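Local atomic coordinates of peptidase family U32 (PDB entry 4HE6), a protein that is of unknown function but forms the C-terminal domain of a putative U32 peptidase, a small all-beta unit. Residues Gln48-Trp54 / Val71-Lys76. Numbering follows the deposited sequence.
Sequences QVIEKIW and VKFKVK
Trp-54 and Lys-72 form an antiparallel hydrogen-bonded pair in the small antiparallel beta sheet of the U32 C-terminal domain. Trp-54 N donates to Lys-72 O at 3.0 Å, and Lys-72 N returns a bond to Trp-54 O at 2.8 Å. The two backbones stay close as far as Ile-53 and Phe-73, then spread apart. Two waters bridge the first steps of the gap. One links Lys-52 O to Lys-74 N, and the other links Glu-51 N to Lys-74 O.

Beyond the waters, the side chain of Gln-48 takes over the role of a strand partner. Its CB lies near Lys-76 CG. With chi1 at 70°, CG sits between the backbone N and the carbonyl carbon, and the extended chain carries the amide across to the other backbone. CD lies near Lys-76 N and Val-75 CA. Gln-48 OE1 accepts from Lys-76 N at 2.9 Å and also lies close to Val-75 CA. Gln-48 NE2 donates to Lys-74 O at 3.1 Å, nearly straight, in the amide plane and on a lone pair of the acceptor. Its second bond reaches Val-49 O from above the Val-49 carbonyl plane. Three bonds thus fix the rotation of this buried amide and tie strand 46-49, at one edge of the sheet, back to the chain leaving strand 70-74.

The ring of Phe-73 is buried and touches Val-24 of strand 21-26. Ile-50 CD1 sits over one face of this ring, 3.4 Å from Phe-73 CE2. Ile-53 CG2 packs on Val-71 CB, with Phe-30 and Leu-61 beside both residues. The indole of Trp-54 lies over strand 70-74. Lys-72 CB makes a CH-pi contact with its five-membered ring, 3.9 Å from the centroid. Phe-73 CA meets the same face, 4.2 Å from the centroid of the six-membered ring.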
# COMPACT_ATOMS: atom_id res chain seq x y z
N GLN A 48 -4.65 -7.28 -4.92
CA GLN A 48 -3.45 -7.63 -5.68
C GLN A 48 -2.45 -8.28 -4.73
O GLN A 48 -2.52 -8.16 -3.50
CB GLN A 48 -2.80 -6.42 -6.33
CG GLN A 48 -2.14 -5.48 -5.35
CD GLN A 48 -1.33 -4.43 -6.06
OE1 GLN A 48 -1.89 -3.53 -6.66
NE2 GLN A 48 -0.01 -4.56 -5.97
N VAL A 49 -1.45 -8.92 -5.37
CA VAL A 49 -0.25 -9.36 -4.65
C VAL A 49 0.73 -8.22 -4.64
O VAL A 49 0.88 -7.45 -5.60
CB VAL A 49 0.36 -10.64 -5.30
CG1 VAL A 49 0.87 -10.40 -6.72
CG2 VAL A 49 1.44 -11.19 -4.40
N ILE A 50 1.46 -8.08 -3.55
CA ILE A 50 2.61 -7.18 -3.46
C ILE A 50 3.81 -7.88 -4.02
O ILE A 50 4.22 -8.94 -3.53
CB ILE A 50 2.89 -6.78 -2.00
CG1 ILE A 50 1.65 -6.20 -1.27
CG2 ILE A 50 4.16 -5.92 -1.96
CD1 ILE A 50 1.47 -4.78 -1.45
N GLU A 51 4.39 -7.37 -5.11
CA GLU A 51 5.46 -8.07 -5.79
C GLU A 51 6.82 -7.90 -5.16
O GLU A 51 7.66 -8.79 -5.19
CB GLU A 51 5.61 -7.61 -7.23
CG GLU A 51 4.64 -8.33 -8.14
CD GLU A 51 4.95 -8.17 -9.61
OE1 GLU A 51 4.39 -7.18 -10.12
OE2 GLU A 51 5.67 -9.00 -10.22
N LYS A 52 7.09 -6.71 -4.71
CA LYS A 52 8.43 -6.17 -4.41
C LYS A 52 8.22 -4.79 -3.79
O LYS A 52 7.34 -4.08 -4.25
CB LYS A 52 9.23 -6.02 -5.70
CG LYS A 52 10.68 -5.73 -5.43
CD LYS A 52 11.57 -5.99 -6.67
CE LYS A 52 11.24 -5.01 -7.75
NZ LYS A 52 11.91 -5.34 -9.03
N ILE A 53 9.00 -4.42 -2.79
CA ILE A 53 8.81 -3.14 -2.10
C ILE A 53 10.16 -2.46 -1.97
O ILE A 53 11.20 -3.11 -1.74
CB ILE A 53 8.26 -3.36 -0.64
CG1 ILE A 53 6.99 -4.16 -0.64
CG2 ILE A 53 8.21 -2.06 0.13
CD1 ILE A 53 6.62 -4.71 0.78
N TRP A 54 10.19 -1.15 -2.07
CA TRP A 54 11.41 -0.38 -1.89
C TRP A 54 11.09 0.87 -1.07
O TRP A 54 9.96 1.31 -0.97
CB TRP A 54 12.12 -0.05 -3.17
CG TRP A 54 11.35 0.58 -4.28
CD1 TRP A 54 11.33 1.90 -4.65
CD2 TRP A 54 10.50 -0.10 -5.23
NE1 TRP A 54 10.53 2.09 -5.72
CE2 TRP A 54 10.00 0.86 -6.09
CE3 TRP A 54 10.09 -1.43 -5.39
CZ2 TRP A 54 9.11 0.59 -7.16
CZ3 TRP A 54 9.23 -1.72 -6.43
CH2 TRP A 54 8.76 -0.73 -7.29
N VAL A 71 6.94 3.55 1.89
CA VAL A 71 7.45 2.54 0.98
C VAL A 71 6.77 2.74 -0.41
O VAL A 71 5.77 3.46 -0.53
CB VAL A 71 7.26 1.12 1.50
CG1 VAL A 71 7.94 0.98 2.85
CG2 VAL A 71 5.80 0.73 1.56
N LYS A 72 7.34 2.10 -1.40
CA LYS A 72 6.86 2.16 -2.78
C LYS A 72 6.76 0.77 -3.36
O LYS A 72 7.57 -0.11 -3.05
CB LYS A 72 7.81 3.02 -3.60
CG LYS A 72 7.87 4.46 -3.13
CD LYS A 72 8.79 5.33 -3.95
CE LYS A 72 8.61 6.81 -3.64
NZ LYS A 72 8.83 7.60 -4.90
N PHE A 73 5.80 0.58 -4.25
CA PHE A 73 5.62 -0.65 -4.97
C PHE A 73 4.64 -0.43 -6.11
O PHE A 73 3.84 0.52 -6.10
CB PHE A 73 5.17 -1.81 -4.07
CG PHE A 73 4.00 -1.56 -3.19
CD1 PHE A 73 4.12 -0.98 -1.94
CD2 PHE A 73 2.71 -1.93 -3.64
CE1 PHE A 73 3.03 -0.77 -1.14
CE2 PHE A 73 1.64 -1.72 -2.82
CZ PHE A 73 1.79 -1.16 -1.56
N LYS A 74 4.69 -1.31 -7.08
CA LYS A 74 3.77 -1.30 -8.20
C LYS A 74 2.38 -1.71 -7.77
O LYS A 74 2.23 -2.68 -7.02
CB LYS A 74 4.27 -2.22 -9.32
CG LYS A 74 3.56 -2.08 -10.61
CD LYS A 74 4.34 -1.20 -11.61
CE LYS A 74 4.38 -1.91 -12.95
NZ LYS A 74 4.76 -3.36 -12.79
N VAL A 75 1.37 -1.02 -8.31
CA VAL A 75 -0.01 -1.42 -8.09
C VAL A 75 -0.70 -1.66 -9.41
O VAL A 75 -0.36 -1.11 -10.47
CB VAL A 75 -0.77 -0.41 -7.19
CG1 VAL A 75 -0.11 -0.38 -5.77
CG2 VAL A 75 -0.83 0.97 -7.81
N LYS A 76 -1.77 -2.46 -9.35
CA LYS A 76 -2.42 -2.96 -10.53
C LYS A 76 -3.51 -2.10 -11.14
O LYS A 76 -3.91 -2.33 -12.29
CB LYS A 76 -3.00 -4.38 -10.18
CG LYS A 76 -1.90 -5.40 -10.09
CD LYS A 76 -1.05 -5.58 -11.31
CE LYS A 76 -1.78 -5.88 -12.61
NZ LYS A 76 -0.93 -5.95 -13.84
O HOH W 1 3.80 -4.88 -6.45
O HOH W 2 6.34 -3.75 -6.83